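Local coordinates for protein 3-phosphoshikimate 1-carboxyvinyltransferase (Streptomyces sviceus, PDB 7M0O) that probably transfers the enolpyruvyl group of phosphoenolpyruvate to the 5-hydroxyl of shikimate-3-phosphate, the sixth step of the chorismate pathway, at residues A[16-20]-A[84-88]; A[35-41]-A[76-81]. All coordinates share one frame; numbering follows the deposited sequence.

Interaction 1: A[16-20]-A[84-88]; sequences FLAAA and FLPTL
Phe16 and Leu88 make the main aliphatic-aromatic contact between helix 8-20 and helix 79-90. The CD2 methyl of Leu88 sits over the centre of the Phe16 ring. It lies 3.8 Å from the ring centroid and only 11° off the ring normal, a CH-pi contact. Leu88 CG lies over the same face near the rim, 3.5 Å from Phe16 CE2. The two side chains run past each other in opposite directions. With CG anti to the backbone N, the Phe16 ring reaches toward helix 79-90.

The aromatic contact is T-shaped. Phe16 turns an edge toward the face of Phe84, with centroids 5.8 Å apart and planes at 83°. Its CD2 leads and lies 4.1 Å from Phe84 CG.

Methyl groups complete the contact. Thr87 CG2 meets the Phe16 ring at its edge, near the ring plane, 3.9 Å from CE2. Thr87 OG1 is used elsewhere, in a hydrogen bond to Arg83 O. The two methyls of Leu88 divide their partners on helix 8-20: CD1 is 4.0 Å from Ala19 CB, and CD2 is 3.9 Å from Ala20 CB.

The short helix segments run nearly parallel, with a signed crossing angle of -23° and axes 11.1 Å apart. The large side chains of Phe16 and Leu88 span that distance, while the alanines leave room for the leucine methyls. Both helices belong to the same domain of the EPSP synthase fold. Leu162 of helix 155-163 also touches Phe16, and Phe39 of helix 34-45 touches Phe84.

All six touching residues are buried. No hydrogen bond or charge pair joins the two segments, so apolar ring and methyl contacts alone hold them together.

Interaction 2: A[35-41]-A[76-81]; sequences DTEGFAE and RDGATT
At Asp35 the first torsion (chi1 -169°) swings the carboxylate to the start of helix 79-90, where Thr80 and Thr81 offer their N-H groups. Arg76 bends at chi3 (-39°), which lays its guanidinium beside the turn at Gly38 and within range of Glu41.

The carboxylate of Asp35 takes three hydrogen bonds. OD2 accepts from Thr80 N at 3.1 Å through its syn lone pair. OD1 accepts from Thr81 N at 3.3 Å, also on the syn side. OD1 takes a second bond from Thr81 OG1 at 2.7 Å, nearly in line with its C-O bond. These bonds hold the group's rotation. Shortened to an alanine, Asp35 would lose its carboxylate, which is likely to leave the N-H groups of Thr80 and Thr81, and the Thr81 hydroxyl, without this acceptor.

Glu41 OE2 forms a salt bridge with Arg76 NH1 at 2.5 Å, at the edge of the guanidinium. The carboxylate and guanidinium planes are 73° apart. Gly38 N lies over one guanidinium face, 3.7 Å from NH2. Glu37 turns its carboxylate to Arg52 instead.

An apolar contact accompanies the polar ones: Thr80 CG2 meets the edge of the Phe39 ring, 3.6 Å from CE1. Thr80 OG1 bonds to Lys8, predicted to bind both substrates.

Gly78 holds the N-cap position. Asp35 thus brings an acidic side chain from another helix to the N terminus of helix 79-90, where its charge would probably interact well with the helix dipole, here beside the predicted substrate site of an EPSP synthase.

Overall arrangement
Both interactions use helix 79-90. Interaction 2 holds its N-terminal end against helix 34-45, and interaction 1 packs its next turns on helix 8-20. Their centres are about 12 Å apart. Phe39 bridges them: its CE1 lies 3.7 Å from Phe84 CB, and its CE2 lies 3.5 Å from Leu85 CD2. The polar contact at the helix start thus passes directly into the hydrophobic one. Both flank residues predicted to bind substrate. The side chains of Thr80 and Phe84 each come within about 4 Å of that of Gln155, so both interactions meet the same predicted phosphoenolpyruvate-binding residue. The side chain of Phe84 is also about 5 Å from that of Arg13.

Interaction 1: A[16-20]-A[84-88]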
loop_
_atom_site.group_PDB
_atom_site.type_symbol
_atom_site.label_atom_id
_atom_site.label_comp_id
_atom_site.label_asym_id
_atom_site.label_seq_id
_atom_site.Cartn_x
_atom_site.Cartn_y
_atom_site.Cartn_z
ATOM N N PHE A 16 -13.672 -1.951 -3.117
ATOM C CA PHE A 16 -14.782 -1.056 -2.803
ATOM C C PHE A 16 -15.373 -0.462 -4.072
ATOM O O PHE A 16 -16.594 -0.467 -4.268
ATOM C CB PHE A 16 -14.297 0.047 -1.858
ATOM C CG PHE A 16 -15.392 0.969 -1.360
ATOM C CD1 PHE A 16 -16.025 1.863 -2.229
ATOM C CD2 PHE A 16 -15.764 0.976 -0.020
ATOM C CE1 PHE A 16 -17.030 2.728 -1.782
ATOM C CE2 PHE A 16 -16.772 1.847 0.441
ATOM C CZ PHE A 16 -17.395 2.720 -0.443
ATOM N N LEU A 17 -14.518 0.108 -4.921
ATOM C CA LEU A 17 -14.994 0.753 -6.142
ATOM C C LEU A 17 -15.699 -0.242 -7.062
ATOM O O LEU A 17 -16.741 0.084 -7.658
ATOM C CB LEU A 17 -13.816 1.429 -6.841
ATOM C CG LEU A 17 -13.252 2.597 -6.024
ATOM C CD1 LEU A 17 -11.838 2.977 -6.442
ATOM C CD2 LEU A 17 -14.174 3.801 -6.193
ATOM N N ALA A 18 -15.155 -1.465 -7.183
ATOM C CA ALA A 18 -15.784 -2.489 -8.018
ATOM C C ALA A 18 -17.166 -2.853 -7.493
ATOM O O ALA A 18 -18.086 -3.105 -8.275
ATOM C CB ALA A 18 -14.910 -3.745 -8.097
ATOM N N ALA A 19 -17.318 -2.918 -6.169
ATOM C CA ALA A 19 -18.616 -3.210 -5.577
ATOM C C ALA A 19 -19.621 -2.090 -5.812
ATOM O O ALA A 19 -20.817 -2.358 -5.985
ATOM C CB ALA A 19 -18.450 -3.447 -4.079
ATOM N N ALA A 20 -19.173 -0.833 -5.772
ATOM C CA ALA A 20 -20.098 0.294 -5.703
ATOM C C ALA A 20 -20.450 0.877 -7.069
ATOM O O ALA A 20 -21.429 1.626 -7.168
ATOM C CB ALA A 20 -19.516 1.397 -4.804
ATOM N N PHE A 84 -14.349 -1.131 5.382
ATOM C CA PHE A 84 -14.987 -0.816 4.104
ATOM C C PHE A 84 -16.350 -1.484 3.950
ATOM O O PHE A 84 -17.260 -0.891 3.366
ATOM C CB PHE A 84 -14.089 -1.232 2.938
ATOM C CG PHE A 84 -12.942 -0.302 2.680
ATOM C CD1 PHE A 84 -12.684 0.775 3.522
ATOM C CD2 PHE A 84 -12.122 -0.497 1.577
ATOM C CE1 PHE A 84 -11.625 1.627 3.274
ATOM C CE2 PHE A 84 -11.050 0.351 1.320
ATOM C CZ PHE A 84 -10.802 1.417 2.167
ATOM N N LEU A 85 -16.516 -2.726 4.406
ATOM C CA LEU A 85 -17.826 -3.361 4.255
ATOM C C LEU A 85 -18.927 -2.640 5.031
ATOM O O LEU A 85 -20.016 -2.453 4.469
ATOM C CB LEU A 85 -17.748 -4.845 4.637
ATOM C CG LEU A 85 -17.160 -5.768 3.571
ATOM C CD1 LEU A 85 -17.471 -7.217 3.894
ATOM C CD2 LEU A 85 -17.674 -5.424 2.171
ATOM N N PRO A 86 -18.743 -2.233 6.292
ATOM C CA PRO A 86 -19.802 -1.437 6.944
ATOM C C PRO A 86 -20.095 -0.142 6.228
ATOM O O PRO A 86 -21.246 0.318 6.227
ATOM C CB PRO A 86 -19.239 -1.188 8.344
ATOM C CG PRO A 86 -18.308 -2.366 8.579
ATOM C CD PRO A 86 -17.670 -2.595 7.240
ATOM N N THR A 87 -19.073 0.464 5.626
ATOM C CA THR A 87 -19.274 1.703 4.874
ATOM C C THR A 87 -20.146 1.471 3.644
ATOM O O THR A 87 -21.104 2.215 3.393
ATOM C CB THR A 87 -17.922 2.282 4.461
ATOM O OG1 THR A 87 -17.129 2.561 5.614
ATOM C CG2 THR A 87 -18.110 3.570 3.626
ATOM N N LEU A 88 -19.797 0.470 2.831
ATOM C CA LEU A 88 -20.634 0.090 1.694
ATOM C C LEU A 88 -22.064 -0.211 2.115
ATOM O O LEU A 88 -23.026 0.213 1.464
ATOM C CB LEU A 88 -20.050 -1.146 1.014
ATOM C CG LEU A 88 -18.944 -0.915 0.003
ATOM C CD1 LEU A 88 -18.242 -2.256 -0.261
ATOM C CD2 LEU A 88 -19.535 -0.335 -1.287
#

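Interaction 2: A[35-41]-A[76-81]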
loop_
_atom_site.group_PDB
_atom_site.type_symbol
_atom_site.label_atom_id
_atom_site.label_comp_id
_atom_site.label_asym_id
_atom_site.label_seq_id
_atom_site.Cartn_x
_atom_site.Cartn_y
_atom_site.Cartn_z
ATOM N N ASP A 35 -7.196 -11.032 4.028
ATOM C CA ASP A 35 -8.077 -9.869 4.112
ATOM C C ASP A 35 -8.907 -9.719 2.839
ATOM O O ASP A 35 -10.129 -9.578 2.906
ATOM C CB ASP A 35 -7.264 -8.596 4.390
ATOM C CG ASP A 35 -8.139 -7.377 4.757
ATOM O OD1 ASP A 35 -9.390 -7.467 4.765
ATOM O OD2 ASP A 35 -7.564 -6.310 5.065
ATOM N N THR A 36 -8.273 -9.773 1.659
ATOM C CA THR A 36 -9.069 -9.606 0.442
ATOM C C THR A 36 -9.985 -10.796 0.192
ATOM O O THR A 36 -11.067 -10.633 -0.391
ATOM C CB THR A 36 -8.167 -9.367 -0.768
ATOM O OG1 THR A 36 -7.488 -10.582 -1.113
ATOM C CG2 THR A 36 -7.156 -8.295 -0.464
ATOM N N GLU A 37 -9.586 -11.999 0.624
ATOM C CA GLU A 37 -10.488 -13.141 0.516
ATOM C C GLU A 37 -11.732 -12.939 1.376
ATOM O O GLU A 37 -12.852 -13.208 0.931
ATOM C CB GLU A 37 -9.759 -14.433 0.900
ATOM C CG GLU A 37 -10.584 -15.708 0.704
ATOM C CD GLU A 37 -10.680 -16.127 -0.759
ATOM O OE1 GLU A 37 -9.832 -15.670 -1.567
ATOM O OE2 GLU A 37 -11.596 -16.925 -1.094
ATOM N N GLY A 38 -11.553 -12.461 2.610
ATOM C CA GLY A 38 -12.697 -12.177 3.459
ATOM C C GLY A 38 -13.577 -11.060 2.917
ATOM O O GLY A 38 -14.806 -11.108 3.070
ATOM N N PHE A 39 -12.968 -10.057 2.278
ATOM C CA PHE A 39 -13.732 -8.995 1.613
ATOM C C PHE A 39 -14.635 -9.582 0.535
ATOM O O PHE A 39 -15.846 -9.316 0.500
ATOM C CB PHE A 39 -12.765 -7.964 1.011
ATOM C CG PHE A 39 -13.359 -6.576 0.765
ATOM C CD1 PHE A 39 -12.671 -5.448 1.174
ATOM C CD2 PHE A 39 -14.540 -6.411 0.060
ATOM C CE1 PHE A 39 -13.173 -4.168 0.917
ATOM C CE2 PHE A 39 -15.056 -5.142 -0.193
ATOM C CZ PHE A 39 -14.371 -4.023 0.233
ATOM N N ALA A 40 -14.049 -10.376 -0.368
ATOM C CA ALA A 40 -14.832 -11.052 -1.396
ATOM C C ALA A 40 -15.936 -11.903 -0.787
ATOM O O ALA A 40 -17.076 -11.879 -1.262
ATOM C CB ALA A 40 -13.912 -11.910 -2.271
ATOM N N GLU A 41 -15.611 -12.692 0.253
ATOM C CA GLU A 41 -16.629 -13.515 0.906
ATOM C C GLU A 41 -17.747 -12.660 1.495
ATOM O O GLU A 41 -18.924 -13.037 1.441
ATOM C CB GLU A 41 -16.014 -14.367 2.021
ATOM C CG GLU A 41 -14.948 -15.387 1.590
ATOM C CD GLU A 41 -14.296 -16.093 2.787
ATOM O OE1 GLU A 41 -14.899 -16.098 3.884
ATOM O OE2 GLU A 41 -13.174 -16.634 2.639
ATOM N N ARG A 76 -13.573 -11.503 9.685
ATOM C CA ARG A 76 -12.350 -12.303 9.880
ATOM C C ARG A 76 -11.290 -11.410 10.537
ATOM O O ARG A 76 -11.597 -10.695 11.501
ATOM C CB ARG A 76 -11.937 -12.947 8.547
ATOM C CG ARG A 76 -13.087 -13.585 7.757
ATOM C CD ARG A 76 -12.635 -14.770 6.898
ATOM N NE ARG A 76 -11.335 -14.547 6.275
ATOM C CZ ARG A 76 -10.910 -15.180 5.183
ATOM N NH1 ARG A 76 -11.690 -16.073 4.578
ATOM N NH2 ARG A 76 -9.709 -14.916 4.692
ATOM N N ASP A 77 -10.043 -11.432 10.067
ATOM C CA ASP A 77 -8.930 -10.683 10.638
ATOM C C ASP A 77 -8.569 -9.461 9.809
ATOM O O ASP A 77 -7.515 -8.858 10.037
ATOM C CB ASP A 77 -7.690 -11.585 10.743
ATOM C CG ASP A 77 -7.931 -12.846 11.567
ATOM O OD1 ASP A 77 -8.296 -12.731 12.750
ATOM O OD2 ASP A 77 -7.740 -13.955 11.028
ATOM N N GLY A 78 -9.395 -9.098 8.831
ATOM C CA GLY A 78 -8.972 -8.128 7.842
ATOM C C GLY A 78 -9.413 -6.716 8.163
ATOM O O GLY A 78 -10.609 -6.456 8.306
ATOM N N ALA A 79 -8.454 -5.799 8.287
ATOM C CA ALA A 79 -8.790 -4.432 8.669
ATOM C C ALA A 79 -9.594 -3.734 7.580
ATOM O O ALA A 79 -10.541 -2.993 7.880
ATOM C CB ALA A 79 -7.521 -3.643 8.984
ATOM N N THR A 80 -9.232 -3.953 6.314
ATOM C CA THR A 80 -9.973 -3.335 5.217
ATOM C C THR A 80 -11.421 -3.811 5.201
ATOM O O THR A 80 -12.355 -3.011 5.061
ATOM C CB THR A 80 -9.298 -3.653 3.877
ATOM O OG1 THR A 80 -8.093 -2.894 3.747
ATOM C CG2 THR A 80 -10.240 -3.310 2.733
ATOM N N THR A 81 -11.622 -5.126 5.297
ATOM C CA THR A 81 -12.967 -5.685 5.345
ATOM C C THR A 81 -13.776 -5.078 6.491
ATOM O O THR A 81 -14.950 -4.726 6.315
ATOM C CB THR A 81 -12.891 -7.206 5.495
ATOM O OG1 THR A 81 -12.017 -7.757 4.482
ATOM C CG2 THR A 81 -14.266 -7.841 5.384
#